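Local atomic coordinates of tryptophan halogenase superfamily (Brevundimonas sp. BAL3, PDB entry 6FRL), a protein that probably catalyses flavin-dependent halogenation of an aromatic substrate, and prefers bromination over chlorination. Residues L246-A251 / L399-N404; N289-S294 / D301-E306. All coordinates share one frame; numbering follows the deposited sequence.

Overall arrangement
From the N terminus, the chain first meets residues 246-251, a loop that runs into strand 250-257. It then passes through strands 268-273, 276-282 and 286-293, the last of which carries residues 289-294. A short loop brings it to helix 300-307, which folds back on that strand and closes contact 2. Much later, helix 376-402 ends beside the loop at 246-248 and closes contact 1. Contact 2 is nested inside the loop closed by contact 1. Strands 250-257 and 286-293 are sheet neighbours and link the two contacts, whose centres are about 14 Å apart. Contact 1 ties the loop leading into this sheet to the end of helix 376-402; contact 2 ties strand 286-293 to helix 300-307.

Contact 1 of 2, residues L246-A251 / L399-N404; sequences LPCDAA and LHYKLN
Tyr-401 reaches from the last turn of helix 376-402 to the loop Leu-246 to Cys-248, and its ring meets all three loop residues. Its CG stands anti to its own carbonyl carbon (chi1 -69°), which sends the ring out from the helix toward the loop. Pro-247 lies over one face of the ring, with its CG 4.4 Å from CE1 of Tyr-401. Leu-246 comes in with one branch: its CD2 is 4.2 Å from CE2 of Tyr-401, and the two side chains cross at about a right angle. Cys-248 meets the phenol end. Its SG is 3.6 Å from OH of Tyr-401. It lies 5.3 Å from the centroid of the Tyr-401 ring, 59° off the normal. This is an oblique sulfur-aromatic contact. The phenol oxygen has its polar partner outside the loop, a hydrogen bond with Glu-348, which would help fix the buried ring.

After Tyr-401 the helix ends, and Leu-403 is the first residue to leave helical geometry. Asn-404 then folds its side chain back on the helix. Its ND2 donates to the carbonyl O of Tyr-401 over 2.9 Å, nearly straight at 170°, with the bond in the carbonyl plane. The backbone N of Asn-404 donates to the same oxygen, which thus accepts two bonds where the helix ends. ND2 of Asn-404 also bonds to the carbonyl O of Trp-412, in helix 410-417.

The contact is buried packing between a helix end and the lead-in to a sheet strand. Helix 410-417 lies alongside, with Phe-411 against Pro-247 and Cys-248. Past the loop, Asp-249 and Ala-250 both face Phe-293 in a classic beta bulge, where strand 250-257 begins beside strand 286-293.

Contact 2 of 2, residues N289-S294 / D301-E306; sequences NGLVFS and DQALAE
Ala-303 sets its methyl over the ring of Phe-293. Its CB is 3.9 Å from the Phe-293 centroid and 17° off the ring normal, a CH-pi contact over the face. The methyl is displaced toward the rim, nearest CZ of Phe-293 at 3.7 Å. Leu-291 packs beside it through one branch. Its CD2 lies 4.1 Å from CB of Ala-303 and touches the backbone O of Ala-303 as well. The same methyl of Leu-291 reaches OE1 of Glu-306 at 4.0 Å, and the two side chains cross at about a right angle.

With CG between its backbone N and carbonyl carbon (chi1 65°), the Phe-293 ring presents a face to CB of Ala-303 and has the backbone O of Leu-291 at its edge, in plane. Glu-306 stretches beyond CG, and its OE2 is hydrogen-bonded to Ser-274. Only its other oxygen meets Leu-291.

The N-to-C directions of strand segment 289-293 and helix segment 301-306 differ by 136°, so the two run roughly against each other. Their axes are 9.1 Å apart at closest approach. Helix 300-307 thus lies against one face of the mixed sheet. Tyr-252 of strand 250-257 also touches Ala-303, and Arg-273 of strand 268-273 touches both Leu-291 and Glu-306. Val-292, between Leu-291 and Phe-293, turns to the other face and packs on Cys-248, Trp-277 and Trp-279.

Contact 1 of 2, residues L246-A251 / L399-N404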
ATOM      1  N   LEU B 246       1.309 -20.260  18.469  1.00 52.54           N
ATOM      2  CA  LEU B 246       1.538 -19.418  19.654  1.00 50.52           C
ATOM      3  C   LEU B 246       1.434 -20.274  20.903  1.00 52.33           C
ATOM      4  O   LEU B 246       0.392 -20.885  21.124  1.00 59.88           O
ATOM      5  CB  LEU B 246       0.503 -18.288  19.690  1.00 50.06           C
ATOM      6  CG  LEU B 246       0.689 -17.283  18.546  1.00 50.14           C
ATOM      7  CD1 LEU B 246      -0.593 -16.568  18.155  1.00 52.43           C
ATOM      8  CD2 LEU B 246       1.762 -16.271  18.891  1.00 48.13           C
ATOM      9  N   PRO B 247       2.502 -20.338  21.718  1.00 55.21           N
ATOM     10  CA  PRO B 247       2.484 -21.280  22.852  1.00 59.15           C
ATOM     11  C   PRO B 247       1.447 -20.956  23.940  1.00 63.87           C
ATOM     12  O   PRO B 247       0.708 -21.853  24.372  1.00 79.28           O
ATOM     13  CB  PRO B 247       3.895 -21.168  23.427  1.00 60.80           C
ATOM     14  CG  PRO B 247       4.377 -19.809  23.044  1.00 59.82           C
ATOM     15  CD  PRO B 247       3.698 -19.473  21.737  1.00 59.57           C
ATOM     16  N   CYS B 248       1.378 -19.687  24.351  1.00 56.19           N
ATOM     17  CA  CYS B 248       0.608 -19.304  25.522  1.00 52.51           C
ATOM     18  C   CYS B 248      -0.895 -19.537  25.308  1.00 56.15           C
ATOM     19  O   CYS B 248      -1.438 -19.326  24.207  1.00 59.79           O
ATOM     20  CB  CYS B 248       0.914 -17.873  25.930  1.00 52.44           C
ATOM     21  SG  CYS B 248       2.639 -17.650  26.427  1.00 52.69           S
ATOM     22  N   ASP B 249      -1.535 -20.026  26.369  1.00 54.60           N
ATOM     23  CA  ASP B 249      -2.925 -20.490  26.321  1.00 52.28           C
ATOM     24  C   ASP B 249      -3.783 -20.072  27.543  1.00 50.88           C
ATOM     25  O   ASP B 249      -4.891 -20.549  27.698  1.00 47.71           O
ATOM     26  CB  ASP B 249      -2.919 -22.016  26.150  1.00 48.27           C
ATOM     27  CG  ASP B 249      -2.454 -22.753  27.404  1.00 48.38           C
ATOM     28  OD1 ASP B 249      -1.612 -22.240  28.162  1.00 45.46           O
ATOM     29  OD2 ASP B 249      -2.944 -23.869  27.643  1.00 49.41           O
ATOM     30  N   ALA B 250      -3.286 -19.158  28.379  1.00 49.56           N
ATOM     31  CA  ALA B 250      -4.029 -18.701  29.550  1.00 48.28           C
ATOM     32  C   ALA B 250      -3.517 -17.344  30.001  1.00 50.81           C
ATOM     33  O   ALA B 250      -2.418 -16.919  29.591  1.00 54.05           O
ATOM     34  CB  ALA B 250      -3.870 -19.691  30.682  1.00 46.47           C
ATOM     35  N   ALA B 251      -4.299 -16.670  30.847  1.00 45.52           N
ATOM     36  CA  ALA B 251      -3.869 -15.414  31.417  1.00 44.73           C
ATOM     37  C   ALA B 251      -4.558 -15.071  32.741  1.00 45.49           C
ATOM     38  O   ALA B 251      -5.723 -15.419  32.953  1.00 46.24           O
ATOM     39  CB  ALA B 251      -4.103 -14.291  30.419  1.00 46.98           C
ATOM     40  N   LEU B 399       6.952 -13.301  15.820  1.00 27.41           N
ATOM     41  CA  LEU B 399       8.341 -12.842  15.733  1.00 26.85           C
ATOM     42  C   LEU B 399       8.974 -12.579  17.088  1.00 26.81           C
ATOM     43  O   LEU B 399      10.161 -12.897  17.270  1.00 28.74           O
ATOM     44  CB  LEU B 399       8.472 -11.573  14.849  1.00 26.21           C
ATOM     45  CG  LEU B 399       9.901 -11.115  14.542  1.00 25.66           C
ATOM     46  CD1 LEU B 399      10.645 -12.147  13.717  1.00 27.06           C
ATOM     47  CD2 LEU B 399       9.934  -9.781  13.848  1.00 26.04           C
ATOM     48  N   HIS B 400       8.207 -11.990  18.012  1.00 26.18           N
ATOM     49  CA  HIS B 400       8.709 -11.621  19.338  1.00 27.89           C
ATOM     50  C   HIS B 400       9.223 -12.890  20.098  1.00 31.45           C
ATOM     51  O   HIS B 400      10.286 -12.885  20.765  1.00 32.98           O
ATOM     52  CB  HIS B 400       7.626 -10.929  20.173  1.00 28.26           C
ATOM     53  CG  HIS B 400       7.207  -9.560  19.698  1.00 29.49           C
ATOM     54  ND1 HIS B 400       6.495  -9.351  18.535  1.00 29.09           N
ATOM     55  CD2 HIS B 400       7.307  -8.335  20.298  1.00 29.02           C
ATOM     56  CE1 HIS B 400       6.204  -8.063  18.418  1.00 27.62           C
ATOM     57  NE2 HIS B 400       6.685  -7.425  19.473  1.00 26.91           N
ATOM     58  N   TYR B 401       8.468 -13.970  19.987  1.00 31.91           N
ATOM     59  CA  TYR B 401       8.851 -15.234  20.614  1.00 34.64           C
ATOM     60  C   TYR B 401      10.002 -15.909  19.850  1.00 33.41           C
ATOM     61  O   TYR B 401      10.960 -16.387  20.447  1.00 29.71           O
ATOM     62  CB  TYR B 401       7.655 -16.205  20.654  1.00 34.33           C
ATOM     63  CG  TYR B 401       6.529 -15.823  21.587  1.00 35.80           C
ATOM     64  CD1 TYR B 401       6.662 -15.980  22.978  1.00 36.77           C
ATOM     65  CD2 TYR B 401       5.302 -15.342  21.098  1.00 34.01           C
ATOM     66  CE1 TYR B 401       5.626 -15.632  23.840  1.00 34.34           C
ATOM     67  CE2 TYR B 401       4.261 -15.009  21.961  1.00 32.12           C
ATOM     68  CZ  TYR B 401       4.429 -15.159  23.324  1.00 32.86           C
ATOM     69  OH  TYR B 401       3.414 -14.874  24.203  1.00 32.75           O
ATOM     70  N   LYS B 402       9.872 -15.944  18.523  1.00 35.06           N
ATOM     71  CA  LYS B 402      10.849 -16.574  17.635  1.00 32.55           C
ATOM     72  C   LYS B 402      12.286 -16.088  17.813  1.00 34.05           C
ATOM     73  O   LYS B 402      13.205 -16.889  17.649  1.00 35.02           O
ATOM     74  CB  LYS B 402      10.416 -16.384  16.188  1.00 30.25           C
ATOM     75  CG  LYS B 402      11.319 -17.063  15.148  1.00 31.45           C
ATOM     76  CD  LYS B 402      11.503 -18.547  15.427  1.00 31.54           C
ATOM     77  CE  LYS B 402      11.971 -19.331  14.222  1.00 30.68           C
ATOM     78  NZ  LYS B 402      12.309 -20.738  14.597  1.00 30.55           N
ATOM     79  N   LEU B 403      12.472 -14.801  18.139  1.00 33.82           N
ATOM     80  CA  LEU B 403      13.803 -14.179  18.242  1.00 33.96           C
ATOM     81  C   LEU B 403      14.344 -13.998  19.675  1.00 32.94           C
ATOM     82  O   LEU B 403      15.420 -13.381  19.894  1.00 31.02           O
ATOM     83  CB  LEU B 403      13.772 -12.807  17.564  1.00 34.69           C
ATOM     84  CG  LEU B 403      13.317 -12.748  16.104  1.00 34.40           C
ATOM     85  CD1 LEU B 403      13.396 -11.321  15.611  1.00 33.39           C
ATOM     86  CD2 LEU B 403      14.184 -13.646  15.241  1.00 33.34           C
ATOM     87  N   ASN B 404      13.638 -14.542  20.657  1.00 34.25           N
ATOM     88  CA  ASN B 404      14.073 -14.392  22.039  1.00 36.32           C
ATOM     89  C   ASN B 404      15.471 -15.026  22.223  1.00 38.10           C
ATOM     90  O   ASN B 404      15.836 -15.936  21.486  1.00 43.28           O
ATOM     91  CB  ASN B 404      13.022 -14.959  22.993  1.00 34.26           C
ATOM     92  CG  ASN B 404      13.259 -16.412  23.323  1.00 34.14           C
ATOM     93  OD1 ASN B 404      14.062 -16.720  24.208  1.00 33.45           O
ATOM     94  ND2 ASN B 404      12.537 -17.311  22.652  1.00 31.05           N
TER

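Contact 2 of 2, residues N289-S294 / D301-E306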
ATOM      1  N   ASN B 289      -2.687  -4.972  35.355  1.00 37.05           N
ATOM      2  CA  ASN B 289      -1.584  -5.928  35.460  1.00 37.18           C
ATOM      3  C   ASN B 289      -2.052  -7.272  34.935  1.00 37.43           C
ATOM      4  O   ASN B 289      -3.230  -7.590  35.025  1.00 39.91           O
ATOM      5  CB  ASN B 289      -1.130  -6.148  36.899  1.00 37.23           C
ATOM      6  CG  ASN B 289      -0.869  -4.869  37.646  1.00 38.24           C
ATOM      7  OD1 ASN B 289       0.291  -4.516  37.905  1.00 35.95           O
ATOM      8  ND2 ASN B 289      -1.952  -4.169  38.025  1.00 36.08           N
ATOM      9  N   GLY B 290      -1.117  -8.067  34.418  1.00 36.83           N
ATOM     10  CA  GLY B 290      -1.410  -9.454  34.062  1.00 36.74           C
ATOM     11  C   GLY B 290      -0.207 -10.310  33.682  1.00 34.67           C
ATOM     12  O   GLY B 290       0.885  -9.812  33.477  1.00 29.82           O
ATOM     13  N   LEU B 291      -0.430 -11.610  33.626  1.00 35.53           N
ATOM     14  CA  LEU B 291       0.538 -12.556  33.153  1.00 37.07           C
ATOM     15  C   LEU B 291      -0.155 -13.412  32.106  1.00 37.69           C
ATOM     16  O   LEU B 291      -1.215 -14.004  32.372  1.00 32.91           O
ATOM     17  CB  LEU B 291       1.055 -13.447  34.293  1.00 38.06           C
ATOM     18  CG  LEU B 291       2.336 -14.243  33.961  1.00 37.50           C
ATOM     19  CD1 LEU B 291       3.572 -13.449  34.367  1.00 37.78           C
ATOM     20  CD2 LEU B 291       2.355 -15.630  34.605  1.00 40.41           C
ATOM     21  N   VAL B 292       0.447 -13.452  30.915  1.00 40.73           N
ATOM     22  CA  VAL B 292       0.090 -14.406  29.847  1.00 44.63           C
ATOM     23  C   VAL B 292       1.091 -15.565  29.910  1.00 43.80           C
ATOM     24  O   VAL B 292       2.282 -15.308  30.013  1.00 40.53           O
ATOM     25  CB  VAL B 292       0.201 -13.726  28.457  1.00 45.73           C
ATOM     26  CG1 VAL B 292       0.022 -14.749  27.320  1.00 45.40           C
ATOM     27  CG2 VAL B 292      -0.793 -12.571  28.363  1.00 48.13           C
ATOM     28  N   PHE B 293       0.641 -16.815  29.823  1.00 44.25           N
ATOM     29  CA  PHE B 293       1.567 -17.946  30.018  1.00 43.07           C
ATOM     30  C   PHE B 293       1.070 -19.279  29.445  1.00 43.25           C
ATOM     31  O   PHE B 293      -0.102 -19.416  29.069  1.00 37.18           O
ATOM     32  CB  PHE B 293       1.859 -18.104  31.512  1.00 44.91           C
ATOM     33  CG  PHE B 293       0.652 -18.482  32.321  1.00 48.77           C
ATOM     34  CD1 PHE B 293      -0.248 -17.514  32.752  1.00 51.54           C
ATOM     35  CD2 PHE B 293       0.399 -19.820  32.626  1.00 51.41           C
ATOM     36  CE1 PHE B 293      -1.369 -17.875  33.479  1.00 55.33           C
ATOM     37  CE2 PHE B 293      -0.722 -20.197  33.348  1.00 56.24           C
ATOM     38  CZ  PHE B 293      -1.605 -19.221  33.785  1.00 58.28           C
ATOM     39  N   SER B 294       1.985 -20.258  29.397  1.00 50.42           N
ATOM     40  CA  SER B 294       1.674 -21.662  28.973  1.00 49.86           C
ATOM     41  C   SER B 294       1.338 -22.563  30.173  1.00 43.67           C
ATOM     42  O   SER B 294       2.205 -22.843  30.980  1.00 38.71           O
ATOM     43  CB  SER B 294       2.853 -22.272  28.202  1.00 46.59           C
ATOM     44  OG  SER B 294       2.627 -23.638  27.868  1.00 42.56           O
ATOM     45  N   ASP B 301      -0.688 -21.845  40.690  1.00 67.09           N
ATOM     46  CA  ASP B 301       0.072 -21.234  41.803  1.00 66.89           C
ATOM     47  C   ASP B 301       1.447 -20.710  41.377  1.00 64.08           C
ATOM     48  O   ASP B 301       1.895 -19.680  41.898  1.00 62.93           O
ATOM     49  CB  ASP B 301       0.231 -22.203  42.996  1.00 70.91           C
ATOM     50  CG  ASP B 301      -1.098 -22.597  43.625  1.00 75.64           C
ATOM     51  OD1 ASP B 301      -2.063 -21.795  43.613  1.00 78.13           O
ATOM     52  OD2 ASP B 301      -1.160 -23.729  44.137  1.00 80.24           O
ATOM     53  N   GLN B 302       2.112 -21.412  40.449  1.00 59.63           N
ATOM     54  CA  GLN B 302       3.407 -20.943  39.894  1.00 58.03           C
ATOM     55  C   GLN B 302       3.236 -19.613  39.121  1.00 59.58           C
ATOM     56  O   GLN B 302       4.061 -18.684  39.252  1.00 64.98           O
ATOM     57  CB  GLN B 302       4.085 -22.029  39.027  1.00 58.32           C
ATOM     58  CG  GLN B 302       4.699 -23.213  39.808  1.00 55.46           C
ATOM     59  CD  GLN B 302       5.031 -24.447  38.948  1.00 53.23           C
ATOM     60  OE1 GLN B 302       4.716 -24.511  37.762  1.00 56.33           O
ATOM     61  NE2 GLN B 302       5.660 -25.429  39.554  1.00 49.47           N
ATOM     62  N   ALA B 303       2.141 -19.525  38.359  1.00 54.92           N
ATOM     63  CA  ALA B 303       1.763 -18.308  37.643  1.00 51.05           C
ATOM     64  C   ALA B 303       1.535 -17.127  38.571  1.00 46.61           C
ATOM     65  O   ALA B 303       1.991 -16.025  38.308  1.00 44.25           O
ATOM     66  CB  ALA B 303       0.512 -18.554  36.807  1.00 53.59           C
ATOM     67  N   LEU B 304       0.799 -17.344  39.647  1.00 48.58           N
ATOM     68  CA  LEU B 304       0.514 -16.271  40.604  1.00 48.84           C
ATOM     69  C   LEU B 304       1.775 -15.864  41.377  1.00 53.73           C
ATOM     70  O   LEU B 304       1.916 -14.690  41.762  1.00 51.59           O
ATOM     71  CB  LEU B 304      -0.611 -16.688  41.552  1.00 52.17           C
ATOM     72  CG  LEU B 304      -1.970 -17.041  40.905  1.00 52.56           C
ATOM     73  CD1 LEU B 304      -3.015 -17.492  41.914  1.00 53.88           C
ATOM     74  CD2 LEU B 304      -2.517 -15.878  40.101  1.00 55.06           C
ATOM     75  N   ALA B 305       2.693 -16.822  41.572  1.00 57.61           N
ATOM     76  CA  ALA B 305       4.010 -16.562  42.185  1.00 62.49           C
ATOM     77  C   ALA B 305       4.905 -15.630  41.353  1.00 61.58           C
ATOM     78  O   ALA B 305       5.744 -14.910  41.904  1.00 64.69           O
ATOM     79  CB  ALA B 305       4.738 -17.879  42.463  1.00 63.66           C
ATOM     80  N   GLU B 306       4.752 -15.667  40.037  1.00 58.63           N
ATOM     81  CA  GLU B 306       5.450 -14.720  39.156  1.00 57.41           C
ATOM     82  C   GLU B 306       4.761 -13.328  39.120  1.00 52.79           C
ATOM     83  O   GLU B 306       5.439 -12.292  39.171  1.00 48.06           O
ATOM     84  CB  GLU B 306       5.562 -15.311  37.740  1.00 60.82           C
ATOM     85  CG  GLU B 306       6.236 -16.672  37.677  1.00 60.76           C
ATOM     86  CD  GLU B 306       6.797 -17.015  36.317  1.00 64.73           C
ATOM     87  OE1 GLU B 306       6.042 -16.996  35.311  1.00 65.98           O
ATOM     88  OE2 GLU B 306       8.008 -17.313  36.268  1.00 66.07           O
TER